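Local coordinates for protein 2-dehydropantoate 2-reductase (PDB 3WFI) that acts as an NADH-binding D-mandelate dehydrogenase of the ketopantoate reductase family, probably interconverting 2-keto acids and D-2-hydroxy acids, at residues V26-G31 and A55-V60; D30-H35 and E134-V139. All coordinates share one frame; numbering follows the deposited sequence.

Interaction 1 of 2, residues V26-G31 and A55-V60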
loop_
_atom_site.group_PDB
_atom_site.type_symbol
_atom_site.label_atom_id
_atom_site.label_comp_id
_atom_site.label_asym_id
_atom_site.label_seq_id
_atom_site.Cartn_x
_atom_site.Cartn_y
_atom_site.Cartn_z
ATOM N N VAL B 26 4.604 38.992 -26.629
ATOM C CA VAL B 26 4.947 37.908 -25.717
ATOM C C VAL B 26 5.602 38.426 -24.438
ATOM O O VAL B 26 6.443 39.324 -24.461
ATOM C CB VAL B 26 5.913 36.907 -26.387
ATOM C CG1 VAL B 26 6.290 35.807 -25.415
ATOM C CG2 VAL B 26 5.286 36.319 -27.648
ATOM N N LEU B 27 5.183 37.863 -23.315
ATOM C CA LEU B 27 5.835 38.079 -22.031
ATOM C C LEU B 27 6.338 36.737 -21.505
ATOM O O LEU B 27 5.560 35.786 -21.348
ATOM C CB LEU B 27 4.851 38.696 -21.026
ATOM C CG LEU B 27 5.356 38.871 -19.589
ATOM C CD1 LEU B 27 6.437 39.941 -19.506
ATOM C CD2 LEU B 27 4.196 39.190 -18.652
ATOM N N LEU B 28 7.642 36.664 -21.248
ATOM C CA LEU B 28 8.233 35.496 -20.619
ATOM C C LEU B 28 8.151 35.660 -19.103
ATOM O O LEU B 28 8.336 36.747 -18.573
ATOM C CB LEU B 28 9.688 35.324 -21.038
ATOM C CG LEU B 28 9.956 35.174 -22.547
ATOM C CD1 LEU B 28 11.440 35.001 -22.787
ATOM C CD2 LEU B 28 9.188 34.012 -23.169
ATOM N N ILE B 29 7.844 34.570 -18.417
ATOM C CA ILE B 29 7.782 34.560 -16.956
ATOM C C ILE B 29 8.570 33.357 -16.460
ATOM O O ILE B 29 8.344 32.232 -16.901
ATOM C CB ILE B 29 6.331 34.478 -16.441
ATOM C CG1 ILE B 29 5.480 35.576 -17.065
ATOM C CG2 ILE B 29 6.292 34.614 -14.916
ATOM C CD1 ILE B 29 3.987 35.367 -16.911
ATOM N N ASP B 30 9.512 33.604 -15.554
ATOM C CA ASP B 30 10.403 32.548 -15.074
ATOM C C ASP B 30 10.880 32.814 -13.645
ATOM O O ASP B 30 10.923 33.965 -13.193
ATOM C CB ASP B 30 11.601 32.426 -16.000
ATOM C CG ASP B 30 12.273 31.075 -15.896
ATOM O OD1 ASP B 30 11.809 30.128 -16.561
ATOM O OD2 ASP B 30 13.272 30.968 -15.154
ATOM N N GLY B 31 11.241 31.743 -12.944
ATOM C CA GLY B 31 11.714 31.834 -11.568
ATOM C C GLY B 31 13.219 31.861 -11.412
ATOM O O GLY B 31 13.714 32.108 -10.312
ATOM N N ALA B 55 16.164 38.412 -29.578
ATOM C CA ALA B 55 14.877 39.051 -29.453
ATOM C C ALA B 55 14.798 39.670 -28.066
ATOM O O ALA B 55 15.096 39.005 -27.071
ATOM C CB ALA B 55 13.778 38.025 -29.666
ATOM N N LYS B 56 14.440 40.948 -28.003
ATOM C CA LYS B 56 14.317 41.627 -26.721
ATOM C C LYS B 56 12.912 41.352 -26.165
ATOM O O LYS B 56 12.023 42.205 -26.191
ATOM C CB LYS B 56 14.658 43.114 -26.838
ATOM C CG LYS B 56 16.070 43.334 -27.369
ATOM C CD LYS B 56 17.102 43.125 -26.273
ATOM C CE LYS B 56 18.458 42.725 -26.841
ATOM N NZ LYS B 56 19.214 43.879 -27.405
ATOM N N LEU B 57 12.732 40.127 -25.689
ATOM C CA LEU B 57 11.443 39.668 -25.194
ATOM C C LEU B 57 11.241 40.244 -23.813
ATOM O O LEU B 57 12.142 40.167 -22.978
ATOM C CB LEU B 57 11.386 38.142 -25.128
ATOM C CG LEU B 57 11.005 37.328 -26.364
ATOM C CD1 LEU B 57 10.779 38.160 -27.614
ATOM C CD2 LEU B 57 11.988 36.209 -26.635
ATOM N N PRO B 58 10.069 40.848 -23.572
ATOM C CA PRO B 58 9.723 41.207 -22.209
ATOM C C PRO B 58 9.807 39.978 -21.283
ATOM O O PRO B 58 9.367 38.899 -21.644
ATOM C CB PRO B 58 8.277 41.690 -22.331
ATOM C CG PRO B 58 8.126 42.122 -23.740
ATOM C CD PRO B 58 9.050 41.276 -24.547
ATOM N N ILE B 59 10.410 40.139 -20.119
ATOM C CA ILE B 59 10.498 39.038 -19.165
ATOM C C ILE B 59 10.405 39.579 -17.760
ATOM O O ILE B 59 10.974 40.640 -17.445
ATOM C CB ILE B 59 11.793 38.206 -19.345
ATOM C CG1 ILE B 59 11.802 37.006 -18.396
ATOM C CG2 ILE B 59 13.029 39.066 -19.114
ATOM C CD1 ILE B 59 12.750 35.894 -18.807
ATOM N N VAL B 60 9.686 38.845 -16.916
ATOM C CA VAL B 60 9.580 39.186 -15.507
ATOM C C VAL B 60 9.809 37.950 -14.640
ATOM O O VAL B 60 9.442 36.828 -15.020
ATOM C CB VAL B 60 8.209 39.802 -15.175
ATOM C CG1 VAL B 60 8.155 41.241 -15.660
ATOM C CG2 VAL B 60 7.078 39.003 -15.797
#

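Interaction 2 of 2, residues D30-H35 and E134-V139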
loop_
_atom_site.group_PDB
_atom_site.type_symbol
_atom_site.label_atom_id
_atom_site.label_comp_id
_atom_site.label_asym_id
_atom_site.label_seq_id
_atom_site.Cartn_x
_atom_site.Cartn_y
_atom_site.Cartn_z
ATOM N N ASP B 30 9.512 33.604 -15.554
ATOM C CA ASP B 30 10.403 32.548 -15.074
ATOM C C ASP B 30 10.880 32.814 -13.645
ATOM O O ASP B 30 10.923 33.965 -13.193
ATOM C CB ASP B 30 11.601 32.426 -16.000
ATOM C CG ASP B 30 12.273 31.075 -15.896
ATOM O OD1 ASP B 30 11.809 30.128 -16.561
ATOM O OD2 ASP B 30 13.272 30.968 -15.154
ATOM N N GLY B 31 11.241 31.743 -12.944
ATOM C CA GLY B 31 11.714 31.834 -11.568
ATOM C C GLY B 31 13.219 31.861 -11.412
ATOM O O GLY B 31 13.714 32.108 -10.312
ATOM N N TRP B 32 13.954 31.607 -12.491
ATOM C CA TRP B 32 15.413 31.572 -12.435
ATOM C C TRP B 32 15.976 32.988 -12.623
ATOM O O TRP B 32 16.047 33.498 -13.740
ATOM C CB TRP B 32 15.967 30.582 -13.477
ATOM C CG TRP B 32 17.462 30.450 -13.500
ATOM C CD1 TRP B 32 18.335 30.791 -12.501
ATOM C CD2 TRP B 32 18.266 29.915 -14.570
ATOM N NE1 TRP B 32 19.627 30.526 -12.894
ATOM C CE2 TRP B 32 19.614 29.990 -14.156
ATOM C CE3 TRP B 32 17.978 29.394 -15.842
ATOM C CZ2 TRP B 32 20.673 29.556 -14.965
ATOM C CZ3 TRP B 32 19.033 28.972 -16.648
ATOM C CH2 TRP B 32 20.363 29.049 -16.201
ATOM N N ALA B 33 16.394 33.601 -11.514
ATOM C CA ALA B 33 16.813 35.009 -11.478
ATOM C C ALA B 33 17.899 35.372 -12.484
ATOM O O ALA B 33 17.834 36.431 -13.102
ATOM C CB ALA B 33 17.266 35.392 -10.073
ATOM N N GLU B 34 18.896 34.508 -12.645
ATOM C CA GLU B 34 19.996 34.779 -13.576
ATOM C C GLU B 34 19.501 34.726 -15.024
ATOM O O GLU B 34 20.012 35.438 -15.893
ATOM C CB GLU B 34 21.119 33.759 -13.414
ATOM C CG GLU B 34 21.647 33.523 -12.005
ATOM C CD GLU B 34 22.601 32.336 -11.948
ATOM O OE1 GLU B 34 23.212 32.008 -13.000
ATOM O OE2 GLU B 34 22.731 31.729 -10.858
ATOM N N HIS B 35 18.534 33.841 -15.269
ATOM C CA HIS B 35 17.880 33.697 -16.582
ATOM C C HIS B 35 17.126 34.971 -16.939
ATOM O O HIS B 35 17.283 35.512 -18.028
ATOM C CB HIS B 35 16.896 32.525 -16.530
ATOM C CG HIS B 35 16.395 32.068 -17.868
ATOM N ND1 HIS B 35 17.218 31.904 -18.959
ATOM C CD2 HIS B 35 15.161 31.694 -18.274
ATOM C CE1 HIS B 35 16.510 31.468 -19.987
ATOM N NE2 HIS B 35 15.258 31.332 -19.596
ATOM N N GLU B 134 21.235 26.263 -23.025
ATOM C CA GLU B 134 22.700 26.238 -22.925
ATOM C C GLU B 134 23.184 26.957 -21.675
ATOM O O GLU B 134 24.112 26.500 -20.999
ATOM C CB GLU B 134 23.333 26.888 -24.160
ATOM C CG GLU B 134 22.989 26.204 -25.478
ATOM C CD GLU B 134 23.836 24.970 -25.740
ATOM O OE1 GLU B 134 25.049 25.136 -25.988
ATOM O OE2 GLU B 134 23.296 23.842 -25.706
ATOM N N GLY B 135 22.566 28.096 -21.385
ATOM C CA GLY B 135 22.898 28.881 -20.203
ATOM C C GLY B 135 21.829 29.928 -19.968
ATOM O O GLY B 135 20.834 29.952 -20.687
ATOM N N PRO B 136 22.017 30.791 -18.954
ATOM C CA PRO B 136 21.052 31.865 -18.729
ATOM C C PRO B 136 20.883 32.738 -19.971
ATOM O O PRO B 136 21.844 33.341 -20.435
ATOM C CB PRO B 136 21.658 32.670 -17.564
ATOM C CG PRO B 136 23.031 32.128 -17.328
ATOM C CD PRO B 136 23.064 30.750 -17.918
ATOM N N GLY B 137 19.682 32.738 -20.540
ATOM C CA GLY B 137 19.343 33.588 -21.675
ATOM C C GLY B 137 19.888 33.051 -22.979
ATOM O O GLY B 137 19.954 33.775 -23.967
ATOM N N GLN B 138 20.248 31.770 -22.982
ATOM C CA GLN B 138 20.895 31.129 -24.133
ATOM C C GLN B 138 20.195 29.814 -24.464
ATOM O O GLN B 138 20.180 28.888 -23.646
ATOM C CB GLN B 138 22.385 30.871 -23.865
ATOM C CG GLN B 138 23.336 31.947 -24.365
ATOM C CD GLN B 138 23.559 31.898 -25.875
ATOM O OE1 GLN B 138 22.856 31.195 -26.610
ATOM N NE2 GLN B 138 24.550 32.648 -26.344
ATOM N N VAL B 139 19.624 29.730 -25.662
ATOM C CA VAL B 139 18.948 28.517 -26.091
ATOM C C VAL B 139 19.494 28.054 -27.439
ATOM O O VAL B 139 19.973 28.856 -28.238
ATOM C CB VAL B 139 17.417 28.748 -26.159
ATOM C CG1 VAL B 139 16.708 27.584 -26.827
ATOM C CG2 VAL B 139 16.842 28.963 -24.766
#

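Interaction 1 of 2, residues V26-G31 and A55-V60
Leu28 and Ile59 pair as neighbours on two parallel strands, and the packing is tightest around them. Leu28 N donates to Pro58 O at 2.9 Å, and Val60 N returns a bond to Leu28 O at 3.0 Å, so both polar backbone atoms of Leu28 are used. Ile59 brings its CA-H against that same carbonyl, with CA 3.2 Å from Leu28 O, while its CG1 lies 3.8 Å from Leu28 CB on the sheet face that helix 33-42 covers. With CG anti to its carbonyl carbon (chi1 -58°), Leu28 extends back along the sheet until CD1 meets Leu57 CB. On the other face Val60 CG2 touches both Leu27 CD1, crossing that side chain at about a right angle, and Ile29 CG1, whose side chain lies beside it.

The ends are looser. Asp30 N reaches Val60 O over 3.3 Å. At the far end the solvent-exposed Pro58 brings CG and CD to 3.3 Å from Val26 O, a buried carbonyl with no hydrogen-bond partner in the model.

Backbone bonds thus fix the register and aliphatic side chains pack on both faces, leaving the polar end of Asp30, an NAD(+)-binding residue, directed away from strand 59-61 and bonded to Ala8 N and Trp32 N.

Interaction 2 of 2, residues D30-H35 and E134-V139
His35 and Gly137 make the one hydrogen bond across this contact. Gly137 N donates to His35 ND1 at 3.0 Å, lying close to the imidazole plane and bent to 148° at the hydrogen. ND1 therefore acts as the acceptor, which puts the ring proton on NE2, in keeping with the bond from NE2 to Ala8 O. Held at both nitrogens, the ring is fixed in rotation, and it ties the turn at 135-138 to the glycine-rich loop after the first strand. His35 gets there by setting CG anti to its backbone N (chi1 -167°), which carries the imidazole off the first turn of helix 33-42.

The apolar contacts gather on Pro136. Trp32 brings the far corner of its six-membered ring to the proline, CH2 lying 3.6 Å from Pro136 CD, and the two side chains approach at a slant. His35 CB lies over one face of the indole, near its rim. Pro136 CB rests against the backbone of the helix, 3.6 Å from Glu34 O.

Within each segment, polar bonds set the shape. Asp30 OD2 accepts from Trp32 N at 2.8 Å in an Asx turn, leading the chain from the strand to Trp32 at the N-cap. In 134-139, Gln138 N bonds to Gly135 O at 3.0 Å, closing a type II turn with Gly137 at positive phi; Glu134 and Gly135 both face Gln138 in a classic bulge.

The arrangement is a bulged beta hairpin docked on the helix start that follows the second strand of a Rossmann fold, where Asp30 binds NAD(+).

Interaction 1 uses nearly all of strand 25-30, and interaction 2 begins where that strand ends; their segments share Asp30 and Gly31, though neither touches 134-139, and their centres lie about 11 Å apart. Interaction 1 belongs to the buried interior: it adds the edge strand 59-61 to the large parallel part of the Rossmann sheet, through repeated backbone bonds and aliphatic side chains. Interaction 2 is only partly buried and joins helix 33-42 to the hairpin of the small second sheet, with one side-chain-to-backbone bond and a tryptophan-proline contact. Sheet register governs the first; ring placement governs the second. Asp30, which binds NAD(+), sits at the junction of that strand and the helix start.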